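Local coordinates for uncharacterized protein (Sus scrofa, PDB 5BNF), which is the porcine form of CD38, a disulfide-rich member of the ADP-ribosyl cyclase family with a mixed helical and parallel-sheet fold, at residues W140-L143 / S144-A148; S171-R175 / V176-S180; V8-Q11 / E12-R16; R17-T20 / Y21-V24; T68-C71 / D72-V75. All blocks are in the same frame, centred on the assembly; numbering follows the deposited sequence.

Contact 1. Residues W140-L143 / S144-A148; sequences WNLL and SKRFA
L142 and R146, one helical turn apart, lie askew to each other, and the methyl CD1 of the leucine sits over one face of the guanidinium, towards its rim rather than its middle. The closest approach is 3.5 Å from L142 CD1 to R146 NH2. R146 comes to this place because its chain bends at chi2 and chi3, turning one face of the guanidinium to the leucine methyl; its NE forms a salt bridge with E149. K145, the residue before R146, runs out in much the same direction and ends in a salt bridge with E55.

S144 works differently. Its hydroxyl turns back along its own helix, chi1 -67°, and OG donates to W140 O at 3.0 Å. The same carbonyl oxygen takes S144 N at 3.1 Å, the two donors arriving from opposite faces of the carbonyl plane, so one acceptor is gripped twice by a single residue. The succeeding turns are plain backbone bonds, the straightest being R146 N to L142 O at 169°.

F147 contributes little here beyond CB, which lies 3.3 Å from L143 O; its ring leads off to meet F76. L142, L143 and R146 all touch M62 of helix 59-64, while S144 faces E177 of helix 172-180. This is the regular i to i+4 bonding of alpha-helix 135-149, with a serine hydroxyl bonded back to the carbonyl one turn earlier.

Contact 2. Residues S171-R175 / V176-S180; sequences STFGR and VEVHS
V178 and F173 meet five residues apart on helix 172-180, and the phenylalanine is the side chain to follow. CB of F173 lies 3.3 Å from E177 OE1. With CG anti to the backbone N (chi1 -180°), the ring has E177 at its edge and V178 over one face. Near the ring plane, CD1 has E177 OE1 at 3.5 Å, the carboxylate standing 76° to the ring. Above CE2, CZ and the middle of the ring sits V178 CG2, 3.5 Å from the centroid and 11° off the normal, a CH-pi contact, though this methyl is modelled too close to F173 O and its exact place is doubtful. The ring also meets F76.

This helix is the crossover of a beta-alpha-beta unit between parallel strands 153-160 and 186-194. S171 is its N-cap, OG accepting from G174 N at 3.3 Å. The first turns widen to a pi-type turn: T172 O takes both V176 N, at 2.8 Å, and E177 N, from opposite faces of its carbonyl plane. A water joins G174 O, to which it donates at 2.6 Å, with H179 NE2; the water lies in the imidazole plane, at the ring edge. V178 continues onto L213 and I216 of helix 208-219.

Contact 3. Residues V8-Q11 / E12-R16; sequences VDFQ and EIILR
The pairing of F10 with I14 is an i to i+4 contact in the first turn of helix 10-25, at the edge of the fold, the centre of the contact about 20 Å from the centre of the chain. The isoleucine places CG2 over one face of the phenyl ring, 4.2 Å from the centroid and 27° off the normal, a CH-pi contact, while its other branch brings CD1 to 3.9 Å from F10 CE2. Both branches can reach because CG1 of I14 stands between the backbone N and the carbonyl carbon (chi1 62°), leaving CG2 beside the N.

D9 is the N-cap residue, but its carboxylate makes no capping bond; the helix starts instead with its carbonyl, D9 O accepting from I13 N at 3.0 Å and 170°. The next bond, I14 N to F10 O at 3.2 Å, is equally straight. I13 packs CG1 against D9 O, and its CD1 runs on to V8 O, 3.6 Å away. D9 OD1 and E12 OE1 are modelled 2.6 Å apart, two like charges close together. Inward, F41 of helix 34-45 meets the F10 ring edge-to-face, and W111 also lies against it.

Contact 4. Residues R17-T20 / Y21-V24; sequences RCYT and YIRV
Y19 and R23 run side by side and point the same way, the guanidinium lying against the tyrosine ring with the planes 31° apart. Y19 CD1 sits over one face of the guanidinium, near its rim, and is 3.5 Å from R23 NE; NH2 reaches on over the ring to 3.9 Å from Y19 CE1. The arginine gets there by a bend at chi2 (136°), which carries CD within 3.5 Å of Y19 O before the flat end turns along the ring. I22 adds its CD1 methyl to the same tyrosine, 3.9 Å from Y19 CD1.

Behind these side chains the backbone holds the turn. I22 N donates to C18 O at 3.1 Å, but the bonds from R23 N to Y19 O and from V24 N to T20 O are weak, and the helix widens into a pi-type turn over 21-24.

Farther out, C18 is tied to C34 of helix 34-45 by a disulfide, and Y19 and I22 both touch C34. R17 reaches the carbonyls of I105 and D107, and Y21 OH bonds to N99 and Q67. The guanidinium of R23 thus packs offset and tilted on the tyrosine, with NH2 over a ring face, where some attraction between charge and ring may add to the packing.

Contact 5. Residues T68-C71 / D72-V75; sequences TVPC and DKTV
P70 and K73 close a type II beta turn, and one backbone hydrogen bond crosses it: K73 N donates to P70 O at 3.2 Å. The donor stands above the carbonyl plane, 45° out of it, instead of lying along a lone pair. D72, with a positive phi of 72°, fills the third position of the turn.

A water makes the second polar link. It donates to P70 O at 3.1 Å and is hydrogen-bonded to T74 OG1 at 2.5 Å. The proline carbonyl is thereby held both by the turn amide and by the water, and the water links the turn's carbonyl to the hydroxyl of T74, the residue just after it.

The apolar part is compact. K73 lays the start of its chain across the proline, CG 3.4 Å from P70 CB, a tight carbon pair. This follows from K73 CG being anti to its carbonyl carbon, chi1 -62°; the chain then bends repeatedly and leaves the turn. V69 CG2 also meets K73 CB at 3.8 Å and T74 OG1 at 4.0 Å, the valine and threonine side chains crossing at about a right angle.

Covalent and outside bonds then fix the turn in place. C71 forms a disulfide with C152, and D72 OD1 accepts from M154 N. The turn lies in the loop between helix 59-64 and strand 75-77, the edge strand beside 153-160, with F147 of helix 135-149 packed on V69 and T74.

In the fold
Along the chain the order is contact 3, contact 4, contact 5, contact 1, contact 2. Contacts 3 and 4 are successive parts of helix 10-25, their centres 13 Å apart, and lie across the chain's centre from contact 2, about 29 Å from each between centres. Contact 1, on helix 135-149, is the most central, its centre 6 Å from the chain centre. It touches contact 2 through S144 and E177 and through K145 and S180, and contact 5 through F147 against V69 and T74. Helix 135-149 thus lies between helix 172-180 and the loop leading into edge strand 75-77, while helix 10-25 packs on helices 34-45 and 101-106.

Contact 1. Residues W140-L143 / S144-A148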
# COMPACT_ATOMS: atom_id res chain seq x y z
N TRP A 140 -5.61 -1.32 3.44
CA TRP A 140 -4.50 -1.39 2.51
C TRP A 140 -4.91 -1.29 1.05
O TRP A 140 -4.19 -0.70 0.24
CB TRP A 140 -3.70 -2.67 2.76
CG TRP A 140 -2.95 -2.61 4.06
CD1 TRP A 140 -3.20 -3.35 5.17
CD2 TRP A 140 -1.84 -1.77 4.37
NE1 TRP A 140 -2.31 -3.02 6.17
CE2 TRP A 140 -1.46 -2.05 5.69
CE3 TRP A 140 -1.13 -0.81 3.65
CZ2 TRP A 140 -0.40 -1.40 6.32
CZ3 TRP A 140 -0.07 -0.16 4.27
CH2 TRP A 140 0.28 -0.46 5.59
N ASN A 141 -6.06 -1.85 0.71
CA ASN A 141 -6.56 -1.80 -0.65
C ASN A 141 -6.88 -0.37 -1.04
O ASN A 141 -6.58 0.06 -2.15
CB ASN A 141 -7.82 -2.64 -0.78
CG ASN A 141 -7.74 -3.61 -1.92
OD1 ASN A 141 -7.75 -3.22 -3.09
ND2 ASN A 141 -7.66 -4.90 -1.59
N LEU A 142 -7.49 0.37 -0.12
CA LEU A 142 -7.85 1.76 -0.36
C LEU A 142 -6.62 2.68 -0.37
O LEU A 142 -6.52 3.58 -1.20
CB LEU A 142 -8.83 2.23 0.71
CG LEU A 142 -9.22 3.71 0.71
CD1 LEU A 142 -9.77 4.10 -0.67
CD2 LEU A 142 -10.25 3.96 1.80
N LEU A 143 -5.69 2.46 0.55
CA LEU A 143 -4.49 3.27 0.64
C LEU A 143 -3.73 3.18 -0.68
O LEU A 143 -3.28 4.19 -1.23
CB LEU A 143 -3.60 2.77 1.78
CG LEU A 143 -2.62 3.83 2.28
CD1 LEU A 143 -3.41 5.08 2.64
CD2 LEU A 143 -1.83 3.32 3.48
N SER A 144 -3.60 1.97 -1.19
CA SER A 144 -2.90 1.73 -2.44
C SER A 144 -3.59 2.44 -3.58
O SER A 144 -2.95 3.11 -4.39
CB SER A 144 -2.83 0.23 -2.72
OG SER A 144 -2.00 -0.41 -1.76
N LYS A 145 -4.91 2.32 -3.63
CA LYS A 145 -5.68 2.97 -4.68
C LYS A 145 -5.44 4.47 -4.66
O LYS A 145 -5.19 5.07 -5.70
CB LYS A 145 -7.18 2.69 -4.50
CG LYS A 145 -8.04 3.41 -5.52
CD LYS A 145 -8.89 2.43 -6.30
CE LYS A 145 -10.36 2.81 -6.22
NZ LYS A 145 -10.89 2.75 -4.83
N ARG A 146 -5.53 5.08 -3.48
CA ARG A 146 -5.31 6.52 -3.34
C ARG A 146 -3.89 6.89 -3.75
O ARG A 146 -3.68 7.84 -4.50
CB ARG A 146 -5.54 6.97 -1.90
CG ARG A 146 -7.00 7.03 -1.46
CD ARG A 146 -7.74 8.15 -2.16
NE ARG A 146 -8.72 7.64 -3.11
CZ ARG A 146 -9.97 7.29 -2.79
NH1 ARG A 146 -10.79 6.84 -3.73
NH2 ARG A 146 -10.39 7.42 -1.54
N PHE A 147 -2.92 6.13 -3.24
CA PHE A 147 -1.51 6.37 -3.53
C PHE A 147 -1.26 6.39 -5.04
O PHE A 147 -0.50 7.21 -5.53
CB PHE A 147 -0.66 5.27 -2.86
CG PHE A 147 0.83 5.54 -2.87
CD1 PHE A 147 1.35 6.64 -2.21
CD2 PHE A 147 1.71 4.65 -3.49
CE1 PHE A 147 2.73 6.86 -2.16
CE2 PHE A 147 3.08 4.86 -3.44
CZ PHE A 147 3.60 5.96 -2.77
N ALA A 148 -1.91 5.49 -5.77
CA ALA A 148 -1.74 5.42 -7.22
C ALA A 148 -2.43 6.57 -7.93
O ALA A 148 -1.91 7.11 -8.91
CB ALA A 148 -2.27 4.09 -7.74

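Contact 2. Residues S171-R175 / V176-S180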
# COMPACT_ATOMS: atom_id res chain seq x y z
N SER A 171 -1.83 -9.47 -7.93
CA SER A 171 -1.26 -8.76 -6.78
C SER A 171 -1.93 -7.39 -6.67
O SER A 171 -2.67 -6.98 -7.56
CB SER A 171 0.25 -8.59 -6.95
OG SER A 171 0.55 -7.72 -8.02
N THR A 172 -1.66 -6.68 -5.58
CA THR A 172 -2.26 -5.36 -5.39
C THR A 172 -1.81 -4.43 -6.51
O THR A 172 -2.61 -3.67 -7.08
CB THR A 172 -1.85 -4.78 -4.04
OG1 THR A 172 -2.30 -5.65 -3.00
CG2 THR A 172 -2.47 -3.39 -3.84
N PHE A 173 -0.53 -4.49 -6.83
CA PHE A 173 0.03 -3.66 -7.88
C PHE A 173 -0.61 -3.92 -9.24
O PHE A 173 -1.03 -2.99 -9.91
CB PHE A 173 1.53 -3.89 -8.03
CG PHE A 173 2.15 -3.04 -9.10
CD1 PHE A 173 2.16 -1.65 -8.98
CD2 PHE A 173 2.66 -3.60 -10.25
CE1 PHE A 173 2.67 -0.84 -9.99
CE2 PHE A 173 3.17 -2.80 -11.27
CZ PHE A 173 3.17 -1.41 -11.14
N GLY A 174 -0.67 -5.18 -9.64
CA GLY A 174 -1.21 -5.53 -10.94
C GLY A 174 -2.71 -5.47 -11.12
O GLY A 174 -3.19 -5.26 -12.23
N ARG A 175 -3.46 -5.64 -10.04
CA ARG A 175 -4.91 -5.62 -10.15
C ARG A 175 -5.49 -4.29 -9.68
O ARG A 175 -6.57 -3.88 -10.12
CB ARG A 175 -5.48 -6.77 -9.34
CG ARG A 175 -6.90 -7.14 -9.69
CD ARG A 175 -7.73 -7.19 -8.43
NE ARG A 175 -6.91 -7.67 -7.33
CZ ARG A 175 -7.05 -7.28 -6.07
NH1 ARG A 175 -7.99 -6.41 -5.74
NH2 ARG A 175 -6.23 -7.75 -5.14
N VAL A 176 -4.78 -3.60 -8.79
CA VAL A 176 -5.27 -2.33 -8.29
C VAL A 176 -4.46 -1.10 -8.70
O VAL A 176 -4.90 -0.29 -9.51
CB VAL A 176 -5.36 -2.35 -6.76
CG1 VAL A 176 -5.73 -0.97 -6.24
CG2 VAL A 176 -6.38 -3.36 -6.32
N GLU A 177 -3.25 -0.98 -8.15
CA GLU A 177 -2.40 0.17 -8.41
C GLU A 177 -2.17 0.56 -9.86
O GLU A 177 -2.50 1.68 -10.23
CB GLU A 177 -1.07 -0.02 -7.68
CG GLU A 177 -1.26 -0.09 -6.18
CD GLU A 177 -0.02 -0.54 -5.44
OE1 GLU A 177 0.62 -1.52 -5.87
OE2 GLU A 177 0.31 0.08 -4.41
N VAL A 178 -1.64 -0.33 -10.69
CA VAL A 178 -1.40 0.03 -12.09
C VAL A 178 -2.60 0.69 -12.77
O VAL A 178 -2.43 1.65 -13.52
CB VAL A 178 -1.00 -1.18 -12.99
CG1 VAL A 178 -0.20 -0.69 -14.19
CG2 VAL A 178 -0.21 -2.18 -12.21
N HIS A 179 -3.79 0.16 -12.52
CA HIS A 179 -5.02 0.68 -13.13
C HIS A 179 -5.47 2.01 -12.55
O HIS A 179 -6.23 2.73 -13.18
CB HIS A 179 -6.16 -0.33 -12.99
CG HIS A 179 -5.87 -1.65 -13.63
ND1 HIS A 179 -5.95 -1.85 -15.00
CD2 HIS A 179 -5.44 -2.82 -13.11
CE1 HIS A 179 -5.58 -3.08 -15.28
NE2 HIS A 179 -5.27 -3.70 -14.15
N SER A 180 -5.01 2.34 -11.35
CA SER A 180 -5.40 3.60 -10.73
C SER A 180 -4.48 4.76 -11.08
O SER A 180 -4.68 5.87 -10.61
CB SER A 180 -5.48 3.45 -9.21
OG SER A 180 -6.58 2.63 -8.84
O HOH W 1 -4.53 -6.27 -14.27

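Contact 3. Residues V8-Q11 / E12-R16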
# COMPACT_ATOMS: atom_id res chain seq x y z
N VAL A 8 -1.45 -6.07 19.95
CA VAL A 8 -1.62 -5.59 21.31
C VAL A 8 -1.20 -4.13 21.40
O VAL A 8 -0.25 -3.71 20.74
CB VAL A 8 -0.77 -6.39 22.31
CG1 VAL A 8 -0.96 -5.84 23.71
CG2 VAL A 8 -1.16 -7.86 22.26
N ASP A 9 -1.91 -3.36 22.22
CA ASP A 9 -1.61 -1.95 22.39
C ASP A 9 -1.74 -1.21 21.08
O ASP A 9 -1.10 -0.18 20.87
CB ASP A 9 -0.20 -1.77 22.94
CG ASP A 9 0.00 -2.49 24.25
OD1 ASP A 9 -0.88 -2.38 25.14
OD2 ASP A 9 1.04 -3.17 24.40
N PHE A 10 -2.57 -1.75 20.19
CA PHE A 10 -2.79 -1.17 18.88
C PHE A 10 -2.94 0.35 18.94
O PHE A 10 -2.28 1.08 18.20
CB PHE A 10 -4.04 -1.78 18.25
CG PHE A 10 -4.39 -1.17 16.92
CD1 PHE A 10 -3.62 -1.44 15.80
CD2 PHE A 10 -5.45 -0.27 16.82
CE1 PHE A 10 -3.89 -0.80 14.59
CE2 PHE A 10 -5.71 0.36 15.61
CZ PHE A 10 -4.93 0.10 14.50
N GLN A 11 -3.80 0.82 19.83
CA GLN A 11 -4.05 2.25 19.98
C GLN A 11 -2.80 3.07 20.28
O GLN A 11 -2.51 4.06 19.62
CB GLN A 11 -5.08 2.49 21.08
CG GLN A 11 -6.46 1.98 20.72
CD GLN A 11 -6.69 0.55 21.17
OE1 GLN A 11 -5.75 -0.22 21.35
NE2 GLN A 11 -7.95 0.20 21.35
N GLU A 12 -2.05 2.64 21.29
CA GLU A 12 -0.83 3.33 21.70
C GLU A 12 0.17 3.37 20.56
O GLU A 12 0.81 4.40 20.30
CB GLU A 12 -0.22 2.60 22.88
CG GLU A 12 -1.25 1.91 23.76
CD GLU A 12 -0.62 0.95 24.73
OE1 GLU A 12 -1.37 0.19 25.38
OE2 GLU A 12 0.63 0.95 24.84
N ILE A 13 0.31 2.24 19.87
CA ILE A 13 1.25 2.12 18.77
C ILE A 13 1.01 3.12 17.64
O ILE A 13 1.94 3.83 17.25
CB ILE A 13 1.24 0.70 18.19
CG1 ILE A 13 1.77 -0.28 19.24
CG2 ILE A 13 2.07 0.64 16.91
CD1 ILE A 13 1.93 -1.72 18.75
N ILE A 14 -0.21 3.20 17.13
CA ILE A 14 -0.48 4.13 16.05
C ILE A 14 -0.40 5.58 16.50
O ILE A 14 -0.10 6.46 15.70
CB ILE A 14 -1.87 3.89 15.39
CG1 ILE A 14 -2.98 4.12 16.41
CG2 ILE A 14 -1.94 2.48 14.82
CD1 ILE A 14 -4.38 4.02 15.80
N LEU A 15 -0.65 5.82 17.78
CA LEU A 15 -0.57 7.18 18.30
C LEU A 15 0.89 7.61 18.25
O LEU A 15 1.21 8.68 17.75
CB LEU A 15 -1.09 7.27 19.74
CG LEU A 15 -2.11 8.38 20.04
CD1 LEU A 15 -1.87 8.88 21.46
CD2 LEU A 15 -1.98 9.54 19.05
N ARG A 16 1.76 6.77 18.79
CA ARG A 16 3.19 7.05 18.80
C ARG A 16 3.70 7.28 17.39
O ARG A 16 4.22 8.35 17.06
CB ARG A 16 3.96 5.88 19.41
CG ARG A 16 5.45 5.96 19.16
CD ARG A 16 6.06 4.58 18.96
NE ARG A 16 6.90 4.17 20.09
CZ ARG A 16 6.71 3.06 20.80
NH1 ARG A 16 5.70 2.25 20.50
NH2 ARG A 16 7.53 2.76 21.80

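Contact 4. Residues R17-T20 / Y21-V24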
# COMPACT_ATOMS: atom_id res chain seq x y z
N ARG A 17 3.56 6.25 16.56
CA ARG A 17 4.01 6.29 15.18
C ARG A 17 3.60 7.58 14.49
O ARG A 17 4.43 8.25 13.88
CB ARG A 17 3.46 5.10 14.39
CG ARG A 17 4.07 3.76 14.79
CD ARG A 17 3.74 2.67 13.78
NE ARG A 17 4.37 1.40 14.12
CZ ARG A 17 4.25 0.30 13.40
NH1 ARG A 17 3.51 0.31 12.30
NH2 ARG A 17 4.86 -0.82 13.78
N CYS A 18 2.32 7.93 14.60
CA CYS A 18 1.83 9.15 13.97
C CYS A 18 2.66 10.38 14.35
O CYS A 18 3.11 11.12 13.48
CB CYS A 18 0.37 9.38 14.33
SG CYS A 18 -0.30 10.96 13.73
N TYR A 19 2.84 10.61 15.64
CA TYR A 19 3.62 11.76 16.07
C TYR A 19 5.03 11.68 15.51
O TYR A 19 5.49 12.61 14.85
CB TYR A 19 3.65 11.87 17.60
CG TYR A 19 2.41 12.55 18.16
CD1 TYR A 19 2.00 13.79 17.68
CD2 TYR A 19 1.64 11.94 19.14
CE1 TYR A 19 0.86 14.42 18.17
CE2 TYR A 19 0.49 12.55 19.64
CZ TYR A 19 0.11 13.79 19.15
OH TYR A 19 -1.03 14.41 19.63
N THR A 20 5.71 10.57 15.75
CA THR A 20 7.06 10.41 15.25
C THR A 20 7.15 10.76 13.77
O THR A 20 8.20 11.20 13.28
CB THR A 20 7.55 8.96 15.44
OG1 THR A 20 7.56 8.65 16.83
CG2 THR A 20 8.95 8.80 14.88
N TYR A 21 6.05 10.59 13.04
CA TYR A 21 6.02 10.89 11.62
C TYR A 21 5.94 12.38 11.32
O TYR A 21 6.70 12.89 10.50
CB TYR A 21 4.84 10.19 10.94
CG TYR A 21 4.87 10.27 9.42
CD1 TYR A 21 5.69 9.42 8.68
CD2 TYR A 21 4.10 11.20 8.74
CE1 TYR A 21 5.74 9.50 7.28
CE2 TYR A 21 4.15 11.29 7.34
CZ TYR A 21 4.96 10.43 6.62
OH TYR A 21 4.98 10.50 5.25
N ILE A 22 5.03 13.09 11.98
CA ILE A 22 4.84 14.51 11.73
C ILE A 22 5.84 15.46 12.39
O ILE A 22 5.80 16.67 12.15
CB ILE A 22 3.44 14.98 12.14
CG1 ILE A 22 3.24 14.79 13.64
CG2 ILE A 22 2.40 14.22 11.34
CD1 ILE A 22 2.03 15.53 14.19
N ARG A 23 6.72 14.94 13.23
CA ARG A 23 7.70 15.79 13.88
C ARG A 23 9.11 15.45 13.44
O ARG A 23 10.02 16.26 13.59
CB ARG A 23 7.60 15.65 15.40
CG ARG A 23 6.34 16.25 16.00
CD ARG A 23 5.76 15.29 17.02
NE ARG A 23 4.81 15.92 17.93
CZ ARG A 23 4.68 15.57 19.21
NH1 ARG A 23 5.45 14.60 19.70
NH2 ARG A 23 3.80 16.18 19.99
N VAL A 24 9.28 14.26 12.88
CA VAL A 24 10.59 13.83 12.46
C VAL A 24 10.67 13.31 11.02
O VAL A 24 11.44 13.83 10.22
CB VAL A 24 11.11 12.73 13.39
CG1 VAL A 24 12.58 12.49 13.15
CG2 VAL A 24 10.84 13.12 14.83

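Contact 5. Residues T68-C71 / D72-V75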
# COMPACT_ATOMS: atom_id res chain seq x y z
N THR A 68 -0.10 14.41 -0.47
CA THR A 68 0.36 14.13 -1.83
C THR A 68 1.87 14.24 -1.90
O THR A 68 2.46 15.27 -1.59
CB THR A 68 -0.27 15.07 -2.86
OG1 THR A 68 -1.65 14.74 -3.03
CG2 THR A 68 0.44 14.94 -4.21
N VAL A 69 2.49 13.14 -2.29
CA VAL A 69 3.94 13.04 -2.40
C VAL A 69 4.47 13.75 -3.65
O VAL A 69 3.73 13.97 -4.61
CB VAL A 69 4.38 11.54 -2.38
CG1 VAL A 69 3.17 10.65 -2.66
CG2 VAL A 69 5.45 11.28 -3.43
N PRO A 70 5.75 14.13 -3.64
CA PRO A 70 6.37 14.81 -4.78
C PRO A 70 6.27 13.96 -6.04
O PRO A 70 6.31 12.73 -5.97
CB PRO A 70 7.81 14.98 -4.34
CG PRO A 70 7.68 15.19 -2.87
CD PRO A 70 6.67 14.13 -2.48
N CYS A 71 6.14 14.61 -7.18
CA CYS A 71 6.07 13.89 -8.44
C CYS A 71 7.41 13.23 -8.66
O CYS A 71 8.42 13.67 -8.11
CB CYS A 71 5.76 14.85 -9.58
SG CYS A 71 4.20 15.75 -9.32
N ASP A 72 7.42 12.16 -9.45
CA ASP A 72 8.65 11.44 -9.75
C ASP A 72 9.17 10.65 -8.56
O ASP A 72 10.11 9.88 -8.68
CB ASP A 72 9.74 12.42 -10.20
CG ASP A 72 9.41 13.10 -11.51
OD1 ASP A 72 8.28 12.95 -12.00
OD2 ASP A 72 10.30 13.80 -12.04
N LYS A 73 8.55 10.86 -7.40
CA LYS A 73 8.97 10.19 -6.18
C LYS A 73 8.21 8.91 -5.83
O LYS A 73 8.71 8.08 -5.07
CB LYS A 73 8.88 11.17 -5.02
CG LYS A 73 9.78 12.39 -5.17
CD LYS A 73 11.18 12.13 -4.63
CE LYS A 73 12.24 12.32 -5.70
NZ LYS A 73 12.23 13.70 -6.28
N THR A 74 7.01 8.75 -6.40
CA THR A 74 6.19 7.56 -6.14
C THR A 74 6.83 6.27 -6.62
O THR A 74 7.12 6.09 -7.81
CB THR A 74 4.82 7.69 -6.81
OG1 THR A 74 4.16 8.84 -6.29
CG2 THR A 74 3.99 6.47 -6.52
N VAL A 75 7.01 5.34 -5.69
CA VAL A 75 7.61 4.05 -5.97
C VAL A 75 6.75 2.89 -5.50
O VAL A 75 6.13 2.96 -4.44
CB VAL A 75 8.99 3.95 -5.31
CG1 VAL A 75 9.58 2.58 -5.56
CG2 VAL A 75 9.90 5.04 -5.87
O HOH W 2 4.04 11.06 -7.36